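Local coordinates for extracellular matrix-binding protein ebh (Staphylococcus aureus subsp. aureus, PDB 4KJM), which probably serves as a cell-surface adhesin that binds extracellular matrix, its helical FIVAR and GA modules being part of a very large protein, at residues L24-Q29 / A71-Q76; Q36-A41 / N63-A68; A84-I89 / A102-A107. One frame throughout, in Å; residues are numbered along the deposited sequence. Where two conformers were deposited one is given.

How the interactions relate
All three contacts are largely buried, yet their chemistry follows their place in the fold. Interaction 1, near the centre of the chain, joins a turn between helices to the junction leading into helix 74-90, and it relies on polar bonds between an aspartate and an asparagine beside a sodium site. Interactions 2 and 3 are apolar helix-helix contacts on opposite sides of that centre, about 36 Å apart between their own centres. Small side chains bring the helices of interaction 2 close, whereas longer isoleucine and lysine chains fill the wider interface of interaction 3. Interaction 1 shares helix 28-44 with interaction 2 and helix 74-90 with interaction 3.

Interaction 1. Residues L24-Q29 / A71-Q76. With NA (sodium ion), chain C.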
loop_
_atom_site.group_PDB
_atom_site.type_symbol
_atom_site.label_atom_id
_atom_site.label_comp_id
_atom_site.label_asym_id
_atom_site.label_seq_id
_atom_site.Cartn_x
_atom_site.Cartn_y
_atom_site.Cartn_z
ATOM N N LEU A 24 0.344 -6.860 -8.287
ATOM C CA LEU A 24 0.525 -8.112 -9.021
ATOM C C LEU A 24 -0.697 -8.416 -9.911
ATOM O O LEU A 24 -0.530 -8.865 -11.000
ATOM C CB LEU A 24 0.856 -9.278 -8.075
ATOM C CG LEU A 24 2.207 -9.290 -7.296
ATOM C CD1 LEU A 24 2.204 -10.355 -6.200
ATOM C CD2 LEU A 24 3.283 -9.522 -8.275
ATOM N N ASP A 25 -1.907 -8.099 -9.414
ATOM C CA ASP A 25 -3.142 -8.336 -10.107
ATOM C C ASP A 25 -3.687 -7.081 -10.839
ATOM O O ASP A 25 -4.802 -7.123 -11.367
ATOM C CB ASP A 25 -4.221 -8.944 -9.164
ATOM C CG ASP A 25 -4.023 -10.438 -8.910
ATOM O OD1 ASP A 25 -3.290 -11.108 -9.689
ATOM O OD2 ASP A 25 -4.536 -10.932 -7.874
ATOM N N ALA A 26 -2.939 -5.964 -10.822
ATOM C CA ALA A 26 -3.336 -4.811 -11.597
ATOM C C ALA A 26 -3.257 -5.158 -13.082
ATOM O O ALA A 26 -2.523 -6.042 -13.463
ATOM C CB ALA A 26 -2.445 -3.627 -11.277
ATOM N N ASP A 27 -3.987 -4.439 -13.903
ATOM C CA ASP A 27 -3.922 -4.575 -15.313
ATOM C C ASP A 27 -2.488 -4.393 -15.735
ATOM O O ASP A 27 -1.806 -3.532 -15.205
ATOM C CB ASP A 27 -4.728 -3.476 -16.009
ATOM C CG ASP A 27 -6.211 -3.492 -15.638
ATOM O OD1 ASP A 27 -6.746 -4.520 -15.212
ATOM O OD2 ASP A 27 -6.815 -2.427 -15.797
ATOM N N GLU A 28 -2.068 -5.129 -16.766
ATOM C CA GLU A 28 -0.683 -5.065 -17.204
ATOM C C GLU A 28 -0.183 -3.659 -17.574
ATOM O O GLU A 28 0.954 -3.287 -17.241
ATOM C CB GLU A 28 -0.473 -6.026 -18.391
ATOM C CG GLU A 28 0.968 -6.065 -18.889
ATOM C CD GLU A 28 1.197 -7.135 -19.957
ATOM O OE1 GLU A 28 0.192 -7.806 -20.346
ATOM O OE2 GLU A 28 2.372 -7.276 -20.427
ATOM N N GLN A 29 -1.020 -2.868 -18.245
ATOM C CA GLN A 29 -0.646 -1.497 -18.581
ATOM C C GLN A 29 -0.369 -0.672 -17.338
ATOM O O GLN A 29 0.505 0.205 -17.351
ATOM C CB GLN A 29 -1.757 -0.791 -19.465
ATOM N N ALA A 71 -3.247 4.376 -9.391
ATOM C CA ALA A 71 -3.987 3.750 -10.506
ATOM C C ALA A 71 -3.949 2.210 -10.444
ATOM O O ALA A 71 -4.835 1.569 -10.970
ATOM C CB ALA A 71 -3.503 4.282 -11.864
ATOM N N LEU A 72 -3.015 1.605 -9.712
ATOM C CA LEU A 72 -2.985 0.133 -9.627
ATOM C C LEU A 72 -4.295 -0.380 -9.102
ATOM O O LEU A 72 -4.880 0.187 -8.151
ATOM C CB LEU A 72 -1.844 -0.314 -8.704
ATOM C CG LEU A 72 -0.451 0.091 -9.151
ATOM C CD1 LEU A 72 0.522 -0.264 -8.073
ATOM C CD2 LEU A 72 -0.075 -0.695 -10.379
ATOM N N ASN A 73 -4.822 -1.426 -9.738
ATOM C CA ASN A 73 -6.174 -1.870 -9.433
ATOM C C ASN A 73 -6.348 -3.360 -9.193
ATOM O O ASN A 73 -7.423 -3.883 -9.448
ATOM C CB ASN A 73 -7.085 -1.454 -10.562
ATOM C CG ASN A 73 -6.768 -2.129 -11.863
ATOM O OD1 ASN A 73 -5.670 -2.620 -12.094
ATOM N ND2 ASN A 73 -7.703 -1.992 -12.799
ATOM N N GLY A 74 -5.303 -4.043 -8.734
ATOM C CA GLY A 74 -5.389 -5.410 -8.330
ATOM C C GLY A 74 -6.476 -5.760 -7.346
ATOM O O GLY A 74 -7.145 -6.797 -7.483
ATOM N N THR A 75 -6.690 -4.916 -6.345
ATOM C CA THR A 75 -7.712 -5.158 -5.356
ATOM C C THR A 75 -9.119 -5.185 -5.964
ATOM O O THR A 75 -9.885 -6.150 -5.743
ATOM C CB THR A 75 -7.649 -4.084 -4.256
ATOM O OG1 THR A 75 -6.338 -4.066 -3.691
ATOM C CG2 THR A 75 -8.591 -4.385 -3.175
ATOM N N GLN A 76 -9.422 -4.161 -6.777
ATOM C CA GLN A 76 -10.718 -4.128 -7.476
ATOM C C GLN A 76 -10.836 -5.274 -8.474
ATOM O O GLN A 76 -11.898 -5.877 -8.579
ATOM C CB GLN A 76 -10.997 -2.751 -8.125
ATOM C CG GLN A 76 -10.686 -2.657 -9.621
ATOM C CD GLN A 76 -11.295 -1.405 -10.344
ATOM O OE1 GLN A 76 -10.651 -0.750 -11.221
ATOM N NE2 GLN A 76 -12.552 -1.100 -10.010
HETATM NA NA NA C . -5.459 1.840 -6.578
HETATM O O HOH W 1 -3.362 1.738 -5.623
HETATM O O HOH W 2 -6.378 -0.175 -5.658
HETATM O O HOH W 3 -7.717 2.119 -7.559
#
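D27 and N73 hold this contact by a pair of hydrogen bonds. The backbone N of D27 donates to N73 OD1 over 3.1 Å, the donor lying in the plane of the N73 side-chain carbonyl, with a nearly straight N-H...O angle of 160°. The other end of the same amide, N73 ND2, gives a hydrogen to D27 OD2 at 3.2 Å, meeting it from above the carboxylate plane; the two planar groups stand almost perpendicular. With both ends engaged, the amide's rotation is fixed. N73 CG lies between its backbone N and carbonyl carbon (chi1 65°), which turns the amide toward D27. D27 OD1 also accepts a hydrogen bond from N77 ND2, and OD2 forms a salt bridge with K30.

Backbone packing is close beside this pair: G74 CA makes a CH...O contact with D25 O at 3.5 Å. The apolar share is small, A26 CB touching L72 CD2 at 3.9 Å.

L72 also serves the metal site: its O binds the sodium ion at 2.4 Å, with three waters and H70 O.

The contact thus ties the turn between helices 21-24 and 28-44 to the link from helix 55-71 into helix 74-90, with L72 reaching N22 and F23 of helix 21-24.

Interaction 2. Residues Q36-A41 / N63-A68; sequences QAVSAA and NNVNNA
Antiparallel packing within a helical bundle is the setting here: A37 and V65 meet where helix 28-44 runs against helix 55-71 in the FIVAR domain, and helix 2-11 covers the same interface. The two short segments lie at 158° to each other, and their axes approach to 8.5 Å, a close spacing consistent with the small side chain of A37 at the point of nearest approach. The CA atoms of A37 and V65 are the nearest across the pair.

A37 points its methyl toward the partner helix and fits against backbone as much as side chain. Its CB rests 3.6 Å from N64 O, and it also meets the CB of A68 at 4.3 Å, one turn further along the partner helix. The methyl thus lies against a carbonyl that already accepts the backbone N of A68 within its own helix.

V65 divides its two branches. CG1 is anti to the backbone N (chi1 179°) and makes a looser contact with V38 CG2, while CG2 is directed to the surface formed by A37 and A41. No hydrogen bond crosses between the segments, so the association rests on apolar packing and shape.

Beyond the pair, A41 touches L7 and I11 and V65 touches A10, all on helix 2-11, which extends the apolar layer to a third helix. The V65 CG2 methyl lies 4.0 Å from A37 CB and 4.1 Å from A41 CB, and it comes closer still to the main chain, at 3.6 Å from A37 O.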
loop_
_atom_site.group_PDB
_atom_site.type_symbol
_atom_site.label_atom_id
_atom_site.label_comp_id
_atom_site.label_asym_id
_atom_site.label_seq_id
_atom_site.Cartn_x
_atom_site.Cartn_y
_atom_site.Cartn_z
ATOM N N GLN A 36 7.614 1.985 -15.018
ATOM C CA GLN A 36 8.277 3.040 -15.808
ATOM C C GLN A 36 8.472 4.333 -14.996
ATOM O O GLN A 36 9.533 4.950 -15.040
ATOM C CB GLN A 36 7.436 3.268 -17.066
ATOM C CG GLN A 36 7.537 2.048 -17.961
ATOM C CD GLN A 36 6.533 2.013 -19.113
ATOM O OE1 GLN A 36 6.195 0.939 -19.651
ATOM N NE2 GLN A 36 6.080 3.182 -19.520
ATOM N N ALA A 37 7.465 4.694 -14.175
ATOM C CA ALA A 37 7.549 5.904 -13.306
ATOM C C ALA A 37 8.655 5.744 -12.254
ATOM O O ALA A 37 9.410 6.701 -11.975
ATOM C CB ALA A 37 6.207 6.172 -12.589
ATOM N N VAL A 38 8.721 4.543 -11.641
ATOM C CA VAL A 38 9.757 4.254 -10.665
ATOM C C VAL A 38 11.160 4.336 -11.313
ATOM O O VAL A 38 12.017 4.957 -10.770
ATOM C CB VAL A 38 9.521 2.931 -9.920
ATOM C CG1 VAL A 38 10.674 2.682 -8.959
ATOM C CG2 VAL A 38 8.253 2.995 -9.095
ATOM N N SER A 39 11.343 3.740 -12.500
ATOM C CA SER A 39 12.612 3.809 -13.195
ATOM C C SER A 39 13.011 5.231 -13.525
ATOM O O SER A 39 14.199 5.645 -13.347
ATOM C CB SER A 39 12.556 3.006 -14.509
ATOM O OG SER A 39 12.215 1.695 -14.233
ATOM N N ALA A 40 12.050 6.007 -14.003
ATOM C CA ALA A 40 12.308 7.451 -14.301
ATOM C C ALA A 40 12.741 8.242 -13.011
ATOM O O ALA A 40 13.639 9.066 -13.056
ATOM C CB ALA A 40 11.089 8.088 -14.995
ATOM N N ALA A 41 12.108 7.965 -11.869
ATOM C CA ALA A 41 12.426 8.625 -10.631
ATOM C C ALA A 41 13.815 8.188 -10.197
ATOM O O ALA A 41 14.583 9.021 -9.718
ATOM C CB ALA A 41 11.454 8.271 -9.546
ATOM N N ASN A 63 4.928 13.112 -9.073
ATOM C CA ASN A 63 3.569 13.055 -9.471
ATOM C C ASN A 63 3.331 11.795 -10.280
ATOM O O ASN A 63 2.363 11.112 -10.061
ATOM C CB ASN A 63 3.313 14.270 -10.357
ATOM C CG ASN A 63 1.871 14.485 -10.670
ATOM O OD1 ASN A 63 1.022 14.437 -9.778
ATOM N ND2 ASN A 63 1.583 14.862 -11.928
ATOM N N ASN A 64 4.227 11.473 -11.193
ATOM C CA ASN A 64 4.061 10.307 -12.054
ATOM C C ASN A 64 4.114 9.001 -11.287
ATOM O O ASN A 64 3.349 8.097 -11.536
ATOM C CB ASN A 64 5.121 10.310 -13.150
ATOM C CG ASN A 64 4.854 11.401 -14.185
ATOM O OD1 ASN A 64 3.773 11.958 -14.222
ATOM N ND2 ASN A 64 5.840 11.679 -15.032
ATOM N N VAL A 65 4.967 8.918 -10.293
ATOM C CA VAL A 65 4.953 7.761 -9.420
ATOM C C VAL A 65 3.659 7.697 -8.596
ATOM O O VAL A 65 3.063 6.634 -8.513
ATOM C CB VAL A 65 6.124 7.735 -8.375
ATOM C CG1 VAL A 65 6.020 6.488 -7.479
ATOM C CG2 VAL A 65 7.465 7.673 -9.096
ATOM N N ASN A 66 3.243 8.799 -7.967
ATOM C CA ASN A 66 2.068 8.738 -7.118
ATOM C C ASN A 66 0.813 8.360 -7.924
ATOM O O ASN A 66 0.031 7.539 -7.506
ATOM C CB ASN A 66 1.875 10.056 -6.358
ATOM C CG ASN A 66 2.963 10.270 -5.272
ATOM O OD1 ASN A 66 3.576 9.363 -4.831
ATOM N ND2 ASN A 66 3.182 11.465 -4.900
ATOM N N ASN A 67 0.655 8.980 -9.092
ATOM C CA ASN A 67 -0.468 8.712 -9.972
ATOM C C ASN A 67 -0.437 7.278 -10.450
ATOM O O ASN A 67 -1.494 6.603 -10.467
ATOM C CB ASN A 67 -0.426 9.695 -11.162
ATOM C CG ASN A 67 -0.826 11.091 -10.742
ATOM O OD1 ASN A 67 -1.448 11.255 -9.697
ATOM N ND2 ASN A 67 -0.512 12.089 -11.542
ATOM N N ALA A 68 0.748 6.764 -10.807
ATOM C CA ALA A 68 0.809 5.360 -11.275
ATOM C C ALA A 68 0.474 4.415 -10.157
ATOM O O ALA A 68 -0.197 3.374 -10.348
ATOM C CB ALA A 68 2.149 4.994 -11.884
#

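Interaction 3. Residues A84-I89 / A102-A107; sequences AAITAI and ALKAQA
I89 packs closely against L103, touching both its main chain and its CB: I89 CD1 reaches L103 O at 3.6 Å and L103 CB at 3.7 Å. The CG1 branch of I89 lies beside its backbone N, anti to the carbonyl carbon (chi1 -71°), and carries CD1 across to the partner helix. At the other end of the buried side, A85 and A107 face each other methyl to methyl, with 3.8 Å between their CB atoms. I86 bridges inner and outer parts, since its CD1 touches A107 CB at 3.9 Å and K104 CG at 3.8 Å.

These are neighbouring antiparallel helices of the GA module, a three-helix bundle in this family; the segments run at 173° and their axes approach to 9.4 Å, and I89 also touches A123 on the third helix, 113-127.

The more open side belongs to K104. Its aliphatic chain crosses I86 at about a right angle and runs along the edge of the interface, with CG 4.0 Å from I89 CG2. Extended beyond CG, the chain lays its methylenes over the isoleucines while the ammonium continues past them to N90 OD1, with which NZ forms a hydrogen bond.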
loop_
_atom_site.group_PDB
_atom_site.type_symbol
_atom_site.label_atom_id
_atom_site.label_comp_id
_atom_site.label_asym_id
_atom_site.label_seq_id
_atom_site.Cartn_x
_atom_site.Cartn_y
_atom_site.Cartn_z
ATOM N N ALA A 84 -17.799 -12.242 -10.209
ATOM C CA ALA A 84 -18.040 -13.037 -11.412
ATOM C C ALA A 84 -18.162 -14.531 -11.102
ATOM O O ALA A 84 -19.000 -15.246 -11.712
ATOM C CB ALA A 84 -16.985 -12.768 -12.474
ATOM N N ALA A 85 -17.298 -15.065 -10.238
ATOM C CA ALA A 85 -17.355 -16.474 -9.865
ATOM C C ALA A 85 -18.666 -16.773 -9.152
ATOM O O ALA A 85 -19.331 -17.781 -9.427
ATOM C CB ALA A 85 -16.152 -16.854 -8.976
ATOM N N ILE A 86 -19.040 -15.887 -8.248
ATOM C CA ILE A 86 -20.286 -16.057 -7.440
ATOM C C ILE A 86 -21.520 -16.089 -8.334
ATOM O O ILE A 86 -22.421 -16.932 -8.203
ATOM C CB ILE A 86 -20.425 -14.910 -6.427
ATOM C CG1 ILE A 86 -19.294 -15.006 -5.382
ATOM C CG2 ILE A 86 -21.807 -14.913 -5.772
ATOM C CD1 ILE A 86 -19.297 -16.241 -4.533
ATOM N N THR A 87 -21.556 -15.132 -9.245
ATOM C CA THR A 87 -22.635 -15.040 -10.198
ATOM C C THR A 87 -22.723 -16.326 -10.991
ATOM O O THR A 87 -23.812 -16.886 -11.155
ATOM C CB THR A 87 -22.440 -13.843 -11.134
ATOM O OG1 THR A 87 -22.512 -12.661 -10.350
ATOM C CG2 THR A 87 -23.511 -13.784 -12.185
ATOM N N ALA A 88 -21.591 -16.809 -11.501
ATOM C CA ALA A 88 -21.609 -18.103 -12.220
ATOM C C ALA A 88 -22.129 -19.269 -11.354
ATOM O O ALA A 88 -22.896 -20.172 -11.809
ATOM C CB ALA A 88 -20.232 -18.420 -12.766
ATOM N N ILE A 89 -21.674 -19.297 -10.111
ATOM C CA ILE A 89 -22.052 -20.365 -9.223
ATOM C C ILE A 89 -23.566 -20.266 -9.010
ATOM O O ILE A 89 -24.289 -21.260 -9.078
ATOM C CB ILE A 89 -21.304 -20.264 -7.905
ATOM C CG1 ILE A 89 -19.807 -20.627 -8.120
ATOM C CG2 ILE A 89 -21.919 -21.167 -6.849
ATOM C CD1 ILE A 89 -18.918 -19.996 -7.065
ATOM N N ALA A 102 -19.806 -24.630 -1.246
ATOM C CA ALA A 102 -18.377 -24.905 -1.166
ATOM C C ALA A 102 -17.605 -24.040 -2.152
ATOM O O ALA A 102 -16.539 -23.493 -1.822
ATOM C CB ALA A 102 -18.092 -26.376 -1.442
ATOM N N LEU A 103 -18.152 -23.933 -3.365
ATOM C CA LEU A 103 -17.544 -23.102 -4.422
ATOM C C LEU A 103 -17.582 -21.628 -4.061
ATOM O O LEU A 103 -16.649 -20.906 -4.356
ATOM C CB LEU A 103 -18.215 -23.395 -5.768
ATOM C CG LEU A 103 -17.760 -24.747 -6.338
ATOM C CD1 LEU A 103 -18.759 -25.207 -7.397
ATOM C CD2 LEU A 103 -16.365 -24.655 -6.950
ATOM N N LYS A 104 -18.623 -21.190 -3.355
ATOM C CA LYS A 104 -18.742 -19.776 -2.934
ATOM C C LYS A 104 -17.679 -19.449 -1.906
ATOM O O LYS A 104 -17.079 -18.371 -1.921
ATOM C CB LYS A 104 -20.148 -19.452 -2.321
ATOM C CG LYS A 104 -21.229 -19.286 -3.368
ATOM C CD LYS A 104 -22.554 -18.762 -2.794
ATOM C CE LYS A 104 -23.634 -18.802 -3.854
ATOM N NZ LYS A 104 -24.955 -18.318 -3.357
ATOM N N ALA A 105 -17.487 -20.378 -0.956
ATOM C CA ALA A 105 -16.448 -20.251 0.012
ATOM C C ALA A 105 -15.044 -20.122 -0.643
ATOM O O ALA A 105 -14.247 -19.287 -0.255
ATOM C CB ALA A 105 -16.490 -21.425 0.961
ATOM N N GLN A 106 -14.775 -20.926 -1.663
ATOM C CA GLN A 106 -13.527 -20.808 -2.431
ATOM C C GLN A 106 -13.386 -19.462 -3.121
ATOM O O GLN A 106 -12.339 -18.857 -3.017
ATOM C CB GLN A 106 -13.427 -21.906 -3.478
ATOM C CG GLN A 106 -13.320 -23.282 -2.852
ATOM C CD GLN A 106 -13.352 -24.367 -3.938
ATOM O OE1 GLN A 106 -12.830 -24.151 -5.002
ATOM N NE2 GLN A 106 -13.910 -25.500 -3.647
ATOM N N ALA A 107 -14.461 -18.962 -3.763
ATOM C CA ALA A 107 -14.396 -17.687 -4.456
ATOM C C ALA A 107 -14.173 -16.569 -3.446
ATOM O O ALA A 107 -13.333 -15.731 -3.628
ATOM C CB ALA A 107 -15.670 -17.461 -5.237
#